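Local coordinates for putative diflavin flavoprotein A 3 (Synechocystis sp., PDB 6H0C) that probably passes electrons from NADH to oxygen, reducing it to water, through a flavodiiron core whose metallo-beta-lactamase-like and flavodoxin-like domains form this chain, at residues Lys172-Val178 against Asp194-Tyr198; Ala207-Ser211 against Leu248-Gln252. All coordinates share one frame; numbering follows the deposited sequence.

Contact 1: residues Lys172-Val178 against Asp194-Tyr198; sequences KLFGAHV and DRRYY
The Tyr198 ring has the backbone of Gly175 and Ala176 over one face: the carbonyl O of Gly175 sits 3.2 Å above the ring plane and Ala176 N also rests near the rim, while Gly175 CA makes a CH-pi contact 4.2 Å from the ring centroid. At the edge, in the ring plane, comes the carbonyl O of Lys172. It accepts a hydrogen bond of 2.6 Å from Tyr198 OH, and the donor stands 25° out of the carbonyl plane. With CG anti to the backbone N (chi1 -175°), the tyrosine is directed from its helix toward the loop. The imidazole of His177 takes Tyr198 CE2 over one face, but the two planes meet at 53°, an oblique pair; its nitrogens are held by Glu30 and Thr37, which fixes the ring's rotation. The loop follows strand 167-171 of the metallo-beta-lactamase-like domain and lies along helix 189-202, with His177 at the centre of an inverse gamma turn. Nearer the start of 194-198, Ala176 CB packs 3.9 Å from Arg195 CG, and Val178 CB reaches Asp194 OD1, an oxygen also salt-bridged to Arg35. Four waters join loop and helix. One takes the N-H of Arg195 NE at 2.7 Å, in the guanidinium plane, and donates to Phe174 O, while Asp185 pairs with Arg195 NH2. Another spans the carbonyls of Gly175 and Arg195. Asp194 uses two more, one from its backbone O to His177 N, the other from OD2 (2.6 Å to the water) to His177 O.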
loop_
_atom_site.group_PDB
_atom_site.type_symbol
_atom_site.label_atom_id
_atom_site.label_comp_id
_atom_site.label_asym_id
_atom_site.label_seq_id
_atom_site.Cartn_x
_atom_site.Cartn_y
_atom_site.Cartn_z
ATOM N N LYS A 172 -0.451 -3.207 6.129
ATOM C CA LYS A 172 0.299 -1.995 5.844
ATOM C C LYS A 172 0.059 -0.879 6.859
ATOM O O LYS A 172 0.796 0.100 6.877
ATOM C CB LYS A 172 -0.020 -1.501 4.434
ATOM C CG LYS A 172 0.541 -2.400 3.343
ATOM C CD LYS A 172 2.046 -2.166 3.143
ATOM C CE LYS A 172 2.633 -3.181 2.156
ATOM N NZ LYS A 172 4.032 -2.841 1.737
ATOM N N LEU A 173 -0.946 -1.021 7.714
ATOM C CA LEU A 173 -1.185 0.010 8.728
ATOM C C LEU A 173 -0.264 -0.125 9.951
ATOM O O LEU A 173 -0.008 -1.235 10.424
ATOM C CB LEU A 173 -2.643 -0.019 9.196
ATOM C CG LEU A 173 -3.702 0.343 8.154
ATOM C CD1 LEU A 173 -5.107 0.058 8.684
ATOM C CD2 LEU A 173 -3.543 1.807 7.769
ATOM N N PHE A 174 0.225 1.011 10.446
ATOM C CA PHE A 174 0.929 1.094 11.730
ATOM C C PHE A 174 2.371 0.579 11.706
ATOM O O PHE A 174 2.965 0.340 12.758
ATOM C CB PHE A 174 0.150 0.344 12.818
ATOM C CG PHE A 174 -1.148 0.996 13.187
ATOM C CD1 PHE A 174 -1.177 2.305 13.632
ATOM C CD2 PHE A 174 -2.336 0.302 13.093
ATOM C CE1 PHE A 174 -2.372 2.919 13.972
ATOM C CE2 PHE A 174 -3.539 0.906 13.439
ATOM C CZ PHE A 174 -3.554 2.218 13.880
ATOM N N GLY A 175 2.942 0.432 10.520
ATOM C CA GLY A 175 4.269 -0.141 10.411
ATOM C C GLY A 175 5.364 0.898 10.269
ATOM O O GLY A 175 5.130 2.096 10.413
ATOM N N ALA A 176 6.571 0.427 9.982
ATOM C CA ALA A 176 7.706 1.308 9.793
ATOM C C ALA A 176 8.798 0.554 9.061
ATOM O O ALA A 176 9.055 -0.609 9.358
ATOM C CB ALA A 176 8.210 1.825 11.118
ATOM N N HIS A 177 9.417 1.214 8.087
ATOM C CA HIS A 177 10.481 0.591 7.318
ATOM C C HIS A 177 11.791 0.773 8.049
ATOM O O HIS A 177 12.533 1.724 7.803
ATOM C CB HIS A 177 10.546 1.173 5.904
ATOM C CG HIS A 177 9.458 0.675 5.008
ATOM N ND1 HIS A 177 9.228 -0.668 4.796
ATOM C CD2 HIS A 177 8.526 1.336 4.278
ATOM C CE1 HIS A 177 8.212 -0.816 3.965
ATOM N NE2 HIS A 177 7.765 0.386 3.640
ATOM N N VAL A 178 12.051 -0.135 8.980
ATOM C CA VAL A 178 13.288 -0.101 9.747
ATOM C C VAL A 178 13.691 -1.510 10.182
ATOM O O VAL A 178 12.884 -2.272 10.730
ATOM C CB VAL A 178 13.169 0.819 10.987
ATOM C CG1 VAL A 178 12.064 0.337 11.902
ATOM C CG2 VAL A 178 14.489 0.879 11.727
ATOM N N ASP A 194 10.795 7.211 11.712
ATOM C CA ASP A 194 10.410 6.156 10.777
ATOM C C ASP A 194 8.886 6.011 10.658
ATOM O O ASP A 194 8.345 5.867 9.556
ATOM C CB ASP A 194 11.028 4.828 11.201
ATOM C CG ASP A 194 12.535 4.856 11.131
ATOM O OD1 ASP A 194 13.183 4.448 12.119
ATOM O OD2 ASP A 194 13.066 5.301 10.089
ATOM N N ARG A 195 8.195 6.055 11.791
ATOM C CA ARG A 195 6.750 5.863 11.801
ATOM C C ARG A 195 6.015 7.028 11.130
ATOM O O ARG A 195 5.041 6.815 10.401
ATOM C CB ARG A 195 6.262 5.655 13.237
ATOM C CG ARG A 195 6.535 4.240 13.740
ATOM C CD ARG A 195 6.343 4.128 15.231
ATOM N NE ARG A 195 6.226 2.729 15.620
ATOM C CZ ARG A 195 6.298 2.286 16.872
ATOM N NH1 ARG A 195 6.501 3.144 17.873
ATOM N NH2 ARG A 195 6.174 0.986 17.123
ATOM N N ARG A 196 6.490 8.251 11.353
ATOM C CA ARG A 196 5.909 9.422 10.701
ATOM C C ARG A 196 6.178 9.403 9.191
ATOM O O ARG A 196 5.294 9.704 8.393
ATOM C CB ARG A 196 6.456 10.716 11.323
ATOM C CG ARG A 196 5.969 12.007 10.658
ATOM C CD ARG A 196 4.519 12.273 10.987
ATOM N NE ARG A 196 3.837 13.019 9.932
ATOM C CZ ARG A 196 3.457 14.288 10.033
ATOM N NH1 ARG A 196 3.689 14.965 11.150
ATOM N NH2 ARG A 196 2.839 14.877 9.017
ATOM N N TYR A 197 7.401 9.056 8.804
ATOM C CA TYR A 197 7.769 9.022 7.398
ATOM C C TYR A 197 6.941 7.960 6.677
ATOM O O TYR A 197 6.480 8.156 5.547
ATOM C CB TYR A 197 9.266 8.741 7.245
ATOM C CG TYR A 197 9.755 8.838 5.823
ATOM C CD1 TYR A 197 9.840 10.070 5.182
ATOM C CD2 TYR A 197 10.118 7.699 5.107
ATOM C CE1 TYR A 197 10.281 10.166 3.868
ATOM C CE2 TYR A 197 10.560 7.786 3.802
ATOM C CZ TYR A 197 10.642 9.020 3.185
ATOM O OH TYR A 197 11.082 9.114 1.883
ATOM N N TYR A 198 6.749 6.835 7.357
ATOM C CA TYR A 198 5.926 5.751 6.851
ATOM C C TYR A 198 4.501 6.253 6.620
ATOM O O TYR A 198 3.937 6.073 5.535
ATOM C CB TYR A 198 5.947 4.572 7.830
ATOM C CG TYR A 198 5.226 3.324 7.353
ATOM C CD1 TYR A 198 3.847 3.179 7.527
ATOM C CD2 TYR A 198 5.924 2.281 6.747
ATOM C CE1 TYR A 198 3.186 2.035 7.107
ATOM C CE2 TYR A 198 5.272 1.124 6.324
ATOM C CZ TYR A 198 3.906 1.003 6.511
ATOM O OH TYR A 198 3.260 -0.143 6.090
HETATM O O HOH W 1 5.473 0.687 13.996
HETATM O O HOH W 2 3.542 4.446 10.810
HETATM O O HOH W 3 9.474 4.213 7.678
HETATM O O HOH W 4 12.251 4.393 7.748
#

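Contact 2: residues Ala207-Ser211 against Leu248-Gln252; sequences AAQVS and LSEQQ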
loop_
_atom_site.group_PDB
_atom_site.type_symbol
_atom_site.label_atom_id
_atom_site.label_comp_id
_atom_site.label_asym_id
_atom_site.label_seq_id
_atom_site.Cartn_x
_atom_site.Cartn_y
_atom_site.Cartn_z
ATOM N N ALA A 207 -5.945 9.608 3.268
ATOM C CA ALA A 207 -6.329 10.026 4.615
ATOM C C ALA A 207 -7.756 9.622 5.005
ATOM O O ALA A 207 -8.000 9.173 6.127
ATOM C CB ALA A 207 -6.160 11.528 4.750
ATOM N N ALA A 208 -8.698 9.774 4.084
ATOM C CA ALA A 208 -10.085 9.451 4.391
ATOM C C ALA A 208 -10.299 7.938 4.556
ATOM O O ALA A 208 -11.005 7.503 5.476
ATOM C CB ALA A 208 -11.004 10.008 3.312
ATOM N N GLN A 209 -9.691 7.142 3.674
ATOM C CA GLN A 209 -9.845 5.685 3.744
ATOM C C GLN A 209 -9.125 5.122 4.967
ATOM O O GLN A 209 -9.595 4.162 5.589
ATOM C CB GLN A 209 -9.323 4.997 2.473
ATOM C CG GLN A 209 -10.014 5.410 1.179
ATOM C CD GLN A 209 -9.343 6.614 0.520
ATOM O OE1 GLN A 209 -8.844 7.523 1.202
ATOM N NE2 GLN A 209 -9.319 6.621 -0.811
ATOM N N VAL A 210 -7.987 5.719 5.312
ATOM C CA VAL A 210 -7.235 5.268 6.477
ATOM C C VAL A 210 -8.004 5.605 7.769
ATOM O O VAL A 210 -8.014 4.816 8.723
ATOM C CB VAL A 210 -5.811 5.874 6.496
ATOM C CG1 VAL A 210 -5.106 5.574 7.820
ATOM C CG2 VAL A 210 -5.002 5.323 5.321
ATOM N N SER A 211 -8.657 6.765 7.787
ATOM C CA SER A 211 -9.468 7.150 8.936
ATOM C C SER A 211 -10.671 6.224 9.076
ATOM O O SER A 211 -11.057 5.856 10.187
ATOM C CB SER A 211 -9.931 8.603 8.815
ATOM O OG SER A 211 -10.654 9.004 9.966
ATOM N N LEU A 248 -3.889 12.272 10.552
ATOM C CA LEU A 248 -5.031 12.181 9.653
ATOM C C LEU A 248 -5.860 13.467 9.704
ATOM O O LEU A 248 -6.301 13.997 8.677
ATOM C CB LEU A 248 -5.893 10.977 10.013
ATOM C CG LEU A 248 -5.268 9.619 9.712
ATOM C CD1 LEU A 248 -5.986 8.493 10.463
ATOM C CD2 LEU A 248 -5.299 9.373 8.214
ATOM N N SER A 249 -6.061 13.969 10.916
ATOM C CA SER A 249 -6.788 15.207 11.104
ATOM C C SER A 249 -6.105 16.350 10.381
ATOM O O SER A 249 -6.771 17.154 9.736
ATOM C CB SER A 249 -6.924 15.532 12.588
ATOM O OG SER A 249 -7.678 14.531 13.250
ATOM N N GLU A 250 -4.781 16.435 10.469
ATOM C CA GLU A 250 -4.132 17.589 9.859
ATOM C C GLU A 250 -4.115 17.486 8.342
ATOM O O GLU A 250 -4.178 18.505 7.664
ATOM C CB GLU A 250 -2.720 17.804 10.395
ATOM C CG GLU A 250 -1.868 16.594 10.599
ATOM C CD GLU A 250 -0.593 16.945 11.357
ATOM O OE1 GLU A 250 -0.700 17.378 12.532
ATOM O OE2 GLU A 250 0.504 16.811 10.767
ATOM N N GLN A 251 -4.066 16.267 7.808
ATOM C CA GLN A 251 -4.115 16.093 6.361
ATOM C C GLN A 251 -5.442 16.592 5.800
ATOM O O GLN A 251 -5.476 17.343 4.828
ATOM C CB GLN A 251 -3.900 14.626 5.975
ATOM C CG GLN A 251 -2.448 14.150 6.110
ATOM C CD GLN A 251 -1.475 14.976 5.283
ATOM O OE1 GLN A 251 -1.713 15.253 4.111
ATOM N NE2 GLN A 251 -0.376 15.384 5.898
ATOM N N GLN A 252 -6.540 16.181 6.413
ATOM C CA GLN A 252 -7.847 16.516 5.872
ATOM C C GLN A 252 -8.200 17.970 6.160
ATOM O O GLN A 252 -9.145 18.516 5.601
ATOM C CB GLN A 252 -8.897 15.560 6.430
ATOM C CG GLN A 252 -8.639 14.130 5.967
ATOM C CD GLN A 252 -9.577 13.114 6.584
ATOM O OE1 GLN A 252 -9.416 12.718 7.738
ATOM N NE2 GLN A 252 -10.558 12.676 5.808
HETATM O O HOH W 5 -9.365 12.094 10.211
#
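Ala207 and Leu248 bring their CA atoms to 5.6 Å where two roughly antiparallel helical segments, 148° between their directions, pass with their axes 9.8 Å apart. This is helix-on-helix packing: the start of helix 207-217, in the metallo-beta-lactamase-like part of the flavodiiron core, lies against the last turn or so of helix 237-253, which runs on to the first strand of the flavodoxin-like fold, 257-262. Leu248 sets its two methyls against one side of the neighbouring helix: CD2 comes to 3.4 Å from the carbonyl O of Ala207 and also meets Val210 CG1 at 3.8 Å, whereas CD1 rests 4.0 Å from Ser211 CA. The valine and leucine side chains cross at about a right angle, and Val210 turns CG1 to the leucine because that branch is anti to its backbone N (chi1 171°). Leu173 and Leu203 lie against Val210 too, so this inner side of the pair is apolar. Ala207 CB rests against two consecutive glutamines, on Gln251 CB and Gln252 CG. The end of Gln251 then bends away, and its side chain meets Ala204. Gln252 instead stays extended beyond CG (chi2 175°) and lays its amide across the first turn of the other helix, with NE2 3.6 Å from Ala208 CA and close to the methyl of that alanine. Its other amide atom is held by solvent: a water donates to Gln252 OE1 at 2.6 Å and lies a weak 3.4 Å from Ser211 OG, in the given one of that serine's two conformers.

Contact 1 closes before contact 2 opens, in series along the chain, and their centres lie 16 Å apart. Helices 189-202 and 207-217 are consecutive, the first supplying 194-198 and the second 207-211, so each contact uses one of two successive helices of the metallo-beta-lactamase-like domain. They also touch directly: Leu173 CD2 packs 4.1 Å from Val210 CG1, and Arg196 NH2 forms a long, weak ion pair with Glu250 OE2. Helix 237-253 serves both, since Leu240 and Tyr244 touch contact 1 and its C-terminal part forms half of contact 2. The loop 172-178 is thereby connected, through these packed helices, to the flavodoxin-like domain into which helix 237-253 leads.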